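Local coordinates for protein-tyrosine-phosphatase (Chaetomium thermophilum var. thermophilum DSM 1495, PDB 5M43), which probably dephosphorylates proteins on tyrosine, and perhaps on serine and threonine, as the phosphatase domain of Yvh1, a protein linked to ribosome assembly, at residues 115-118 with 119-123; 64-67 with 68-71. All coordinates share one frame; numbering follows the deposited sequence.

Contact 1: residues 115-118 with 119-123; sequences IAYL and LWKYP
The Tyr117 ring has Lys121 CB over one face, 4.2 Å above the plane and displaced toward the rim, and a water in its plane at the hydroxyl edge. Trp120 meets the same ring obliquely, CZ3 lying 4.1 Å from Tyr117 CE1, while Tyr117 O lies at an edge of the indole, near its plane. The third ring, Tyr122, is covered on one face by Lys121 CG, 3.6 Å above its centre, so the lysine stem passes between two tyrosines. Tyr117 and Lys121 run side by side because both hold CG anti to the backbone N (chi1 165° and -178°), and the extended lysine chain carries CD to 3.6 Å from Tyr117 CZ. One water bridges the two ends, 2.9 Å from Tyr117 OH and accepting from Lys121 NZ.

These are the last two turns of helix 109-121, which in this family follows the phosphate-binding loop. On another side of them, Ile115 CG2 lies alongside Leu119 CD1, facing helices 135-147 and 157-168. Four successive i+4 to i backbone bonds hold these turns, the last from Tyr122 N to Leu118 O, before the chain leaves the helix. Ala116 O also accepts from Trp166 NE1.

A leucine in place of Tyr117 would probably leave the bridging water without its hydroxyl partner and the lysine stem less firmly steered. The polar ends converge on Asp10, which forms a salt bridge with Lys121 and accepts a hydrogen bond from Tyr122 OH and a weak one from Tyr117 OH; this gathering of donors would be expected to stabilise the aspartate's negative charge.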
loop_
_atom_site.group_PDB
_atom_site.type_symbol
_atom_site.label_atom_id
_atom_site.label_comp_id
_atom_site.label_asym_id
_atom_site.label_seq_id
_atom_site.Cartn_x
_atom_site.Cartn_y
_atom_site.Cartn_z
ATOM N N ILE A 115 0.068 -1.086 -4.856
ATOM C CA ILE A 115 0.548 -1.496 -6.164
ATOM C C ILE A 115 2.061 -1.275 -6.260
ATOM O O ILE A 115 2.782 -2.104 -6.821
ATOM C CB ILE A 115 -0.224 -0.764 -7.270
ATOM C CG1 ILE A 115 -1.678 -1.290 -7.312
ATOM C CG2 ILE A 115 0.518 -0.898 -8.621
ATOM C CD1 ILE A 115 -2.451 -0.426 -8.322
ATOM N N ALA A 116 2.559 -0.126 -5.759
ATOM C CA ALA A 116 4.003 0.103 -5.817
ATOM C C ALA A 116 4.774 -1.006 -5.116
ATOM O O ALA A 116 5.833 -1.430 -5.594
ATOM C CB ALA A 116 4.348 1.448 -5.174
ATOM N N TYR A 117 4.261 -1.454 -3.966
ATOM C CA TYR A 117 4.900 -2.549 -3.250
ATOM C C TYR A 117 4.802 -3.842 -4.049
ATOM O O TYR A 117 5.801 -4.578 -4.172
ATOM C CB TYR A 117 4.242 -2.657 -1.876
ATOM C CG TYR A 117 4.564 -3.988 -1.198
ATOM C CD1 TYR A 117 5.727 -4.180 -0.518
ATOM C CD2 TYR A 117 3.649 -5.031 -1.262
ATOM C CE1 TYR A 117 6.007 -5.427 0.078
ATOM C CE2 TYR A 117 3.872 -6.263 -0.653
ATOM C CZ TYR A 117 5.047 -6.439 0.068
ATOM O OH TYR A 117 5.346 -7.667 0.635
ATOM N N LEU A 118 3.608 -4.134 -4.617
ATOM C CA LEU A 118 3.445 -5.396 -5.352
ATOM C C LEU A 118 4.346 -5.448 -6.586
ATOM O O LEU A 118 4.915 -6.501 -6.916
ATOM C CB LEU A 118 1.988 -5.603 -5.783
ATOM C CG LEU A 118 0.937 -5.777 -4.683
ATOM C CD1 LEU A 118 -0.457 -5.827 -5.347
ATOM C CD2 LEU A 118 1.249 -7.148 -3.999
ATOM N N LEU A 119 4.463 -4.329 -7.322
ATOM C CA LEU A 119 5.346 -4.288 -8.488
ATOM C C LEU A 119 6.807 -4.476 -8.093
ATOM O O LEU A 119 7.597 -5.104 -8.812
ATOM C CB LEU A 119 5.207 -2.921 -9.204
ATOM C CG LEU A 119 3.811 -2.742 -9.818
ATOM C CD1 LEU A 119 3.750 -1.263 -10.341
ATOM C CD2 LEU A 119 3.597 -3.710 -10.961
ATOM N N TRP A 120 7.169 -3.940 -6.931
ATOM C CA TRP A 120 8.554 -4.035 -6.455
ATOM C C TRP A 120 8.865 -5.441 -5.956
ATOM O O TRP A 120 9.974 -5.958 -6.173
ATOM C CB TRP A 120 8.734 -3.020 -5.320
ATOM C CG TRP A 120 10.004 -3.206 -4.582
ATOM C CD1 TRP A 120 11.250 -2.754 -4.956
ATOM C CD2 TRP A 120 10.182 -3.905 -3.322
ATOM N NE1 TRP A 120 12.207 -3.179 -4.029
ATOM C CE2 TRP A 120 11.556 -3.859 -3.008
ATOM C CE3 TRP A 120 9.312 -4.562 -2.435
ATOM C CZ2 TRP A 120 12.068 -4.419 -1.840
ATOM C CZ3 TRP A 120 9.837 -5.131 -1.279
ATOM C CH2 TRP A 120 11.212 -5.088 -1.002
ATOM N N LYS A 121 7.913 -6.043 -5.279
ATOM C CA LYS A 121 8.170 -7.363 -4.674
ATOM C C LYS A 121 7.942 -8.519 -5.646
ATOM O O LYS A 121 8.707 -9.501 -5.621
ATOM C CB LYS A 121 7.335 -7.538 -3.420
ATOM C CG LYS A 121 7.652 -8.939 -2.757
ATOM C CD LYS A 121 7.096 -8.939 -1.447
ATOM C CE LYS A 121 7.520 -10.280 -0.776
ATOM N NZ LYS A 121 6.921 -10.402 0.596
ATOM N N TYR A 122 6.946 -8.421 -6.527
ATOM C CA TYR A 122 6.582 -9.512 -7.438
ATOM C C TYR A 122 6.588 -9.104 -8.919
ATOM O O TYR A 122 5.603 -9.310 -9.648
ATOM C CB TYR A 122 5.222 -10.067 -7.052
ATOM C CG TYR A 122 5.047 -10.425 -5.604
ATOM C CD1 TYR A 122 4.320 -9.590 -4.759
ATOM C CD2 TYR A 122 5.587 -11.598 -5.089
ATOM C CE1 TYR A 122 4.118 -9.912 -3.417
ATOM C CE2 TYR A 122 5.395 -11.923 -3.759
ATOM C CZ TYR A 122 4.668 -11.077 -2.931
ATOM O OH TYR A 122 4.476 -11.460 -1.618
ATOM N N PRO A 123 7.714 -8.603 -9.417
ATOM C CA PRO A 123 7.739 -8.155 -10.812
ATOM C C PRO A 123 7.402 -9.249 -11.813
ATOM O O PRO A 123 6.775 -8.959 -12.833
ATOM C CB PRO A 123 9.189 -7.645 -10.987
ATOM C CG PRO A 123 9.988 -8.326 -9.870
ATOM C CD PRO A 123 9.009 -8.385 -8.727
HETATM O O HOH W 1 7.603 -8.155 2.316
#

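Contact 2: residues 64-67 with 68-71; sequences DQDI and LIHL
Asp66 and Ile69 cross at about a right angle where the chain curls into helix 71-83 through two overlapping type I turns, 67-70 and 68-71. The carboxylate reaches forward over the first turn with CG anti to the backbone N (chi1 -176°), and OD1 takes the hydrogen of Ile69 N at 3.0 Å. That bond is fairly straight at the hydrogen, but the donor stands above the carboxylate plane, 36° out of it. The same carboxylate lies against the isoleucine side chain: Ile69 CG2 is 3.6 Å from Asp66 CG. This methyl also sits over the centre of the His70 ring, 3.6 Å above its plane, and so touches both flat groups. The imidazole turns an edge to Ile67 CA.

Ile67 and Leu71 meet on the buried side, crossing at a slant with CG1 and CD2 4.1 Å apart. Ile67 goes on to touch Phe159 and Gln162 of helix 157-168 and Thr112 of helix 109-121, which joins the turn to the helical side of the domain. In dual specificity phosphatases the connection between these two elements, strand 53-56 and helix 71-83, generally includes the general-acid loop; here the last residues of that connection, just before helix 71-83, form the two turns.

Ile67 O accepts from His70 N at 3.0 Å, a bent bond whose donor stands well above the carbonyl plane, and Leu71 CG lies 3.4 Å from that same oxygen.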
loop_
_atom_site.group_PDB
_atom_site.type_symbol
_atom_site.label_atom_id
_atom_site.label_comp_id
_atom_site.label_asym_id
_atom_site.label_seq_id
_atom_site.Cartn_x
_atom_site.Cartn_y
_atom_site.Cartn_z
ATOM N N ASP A 64 -2.365 15.805 -9.970
ATOM C CA ASP A 64 -1.176 16.644 -9.896
ATOM C C ASP A 64 -0.357 16.407 -8.646
ATOM O O ASP A 64 0.561 17.191 -8.360
ATOM C CB ASP A 64 -1.647 18.091 -9.863
ATOM C CG ASP A 64 -2.689 18.262 -8.753
ATOM O OD1 ASP A 64 -3.882 18.010 -9.038
ATOM O OD2 ASP A 64 -2.327 18.522 -7.575
ATOM N N GLN A 65 -0.705 15.404 -7.839
ATOM C CA GLN A 65 -0.008 15.226 -6.599
ATOM C C GLN A 65 1.131 14.281 -6.914
ATOM O O GLN A 65 0.925 13.283 -7.610
ATOM C CB GLN A 65 -0.945 14.613 -5.559
ATOM C CG GLN A 65 -2.051 15.643 -5.165
ATOM C CD GLN A 65 -1.494 16.598 -4.169
ATOM O OE1 GLN A 65 -1.158 16.213 -3.030
ATOM N NE2 GLN A 65 -1.369 17.857 -4.573
ATOM N N ASP A 66 2.289 14.534 -6.320
ATOM C CA ASP A 66 3.485 13.691 -6.534
ATOM C C ASP A 66 3.479 12.588 -5.489
ATOM O O ASP A 66 3.677 12.852 -4.305
ATOM C CB ASP A 66 4.725 14.560 -6.409
ATOM C CG ASP A 66 6.004 13.830 -6.702
ATOM O OD1 ASP A 66 6.013 12.596 -6.852
ATOM O OD2 ASP A 66 7.035 14.570 -6.734
ATOM N N ILE A 67 3.140 11.359 -5.904
ATOM C CA ILE A 67 3.243 10.200 -5.024
ATOM C C ILE A 67 4.508 9.413 -5.360
ATOM O O ILE A 67 5.028 8.684 -4.495
ATOM C CB ILE A 67 1.986 9.339 -5.152
ATOM C CG1 ILE A 67 1.883 8.303 -4.017
ATOM C CG2 ILE A 67 1.900 8.728 -6.517
ATOM C CD1 ILE A 67 0.365 7.814 -3.890
ATOM N N LEU A 68 5.039 9.563 -6.583
ATOM C CA LEU A 68 6.275 8.848 -6.942
ATOM C C LEU A 68 7.390 9.136 -5.944
ATOM O O LEU A 68 8.115 8.223 -5.518
ATOM C CB LEU A 68 6.737 9.256 -8.350
ATOM C CG LEU A 68 8.115 8.698 -8.815
ATOM C CD1 LEU A 68 7.994 7.143 -8.939
ATOM C CD2 LEU A 68 8.492 9.417 -10.152
ATOM N N ILE A 69 7.512 10.400 -5.517
ATOM C CA ILE A 69 8.606 10.773 -4.619
ATOM C C ILE A 69 8.565 9.964 -3.319
ATOM O O ILE A 69 9.606 9.756 -2.657
ATOM C CB ILE A 69 8.551 12.294 -4.347
ATOM C CG1 ILE A 69 9.715 12.696 -3.502
ATOM C CG2 ILE A 69 7.299 12.625 -3.563
ATOM C CD1 ILE A 69 10.998 12.613 -4.211
ATOM N N HIS A 70 7.369 9.555 -2.907
ATOM C CA HIS A 70 7.164 8.827 -1.674
ATOM C C HIS A 70 7.284 7.327 -1.832
ATOM O O HIS A 70 7.257 6.637 -0.810
ATOM C CB HIS A 70 5.790 9.154 -1.095
ATOM C CG HIS A 70 5.650 10.609 -0.712
ATOM N ND1 HIS A 70 4.724 11.472 -1.293
ATOM C CD2 HIS A 70 6.319 11.344 0.200
ATOM C CE1 HIS A 70 4.813 12.660 -0.724
ATOM N NE2 HIS A 70 5.800 12.623 0.157
ATOM N N LEU A 71 7.371 6.813 -3.064
ATOM C CA LEU A 71 7.194 5.366 -3.166
ATOM C C LEU A 71 8.362 4.592 -2.546
ATOM O O LEU A 71 8.085 3.548 -1.944
ATOM C CB LEU A 71 6.963 4.915 -4.613
ATOM C CG LEU A 71 5.636 5.453 -5.205
ATOM C CD1 LEU A 71 5.512 4.915 -6.624
ATOM C CD2 LEU A 71 4.418 5.036 -4.311
#

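In the fold
Contact 2 comes first along the chain, at the entry to helix 71-83, and contact 1 follows at the far end of helix 109-121; their centres are about 16 Å apart. Both belong to the dual specificity phosphatase catalytic domain. They touch where Leu71 CD2 packs 3.7 Å from Ala116 CB, so the start of one helix rests on the flank of the other. Helix 157-168 borders both. Strand 99-102, within the mixed sheet, precedes helix 109-121, and the family's phosphate-binding loop probably lies between them; where the two contacts touch, the start of helix 71-83 is thus joined to the helix that probably follows that loop directly.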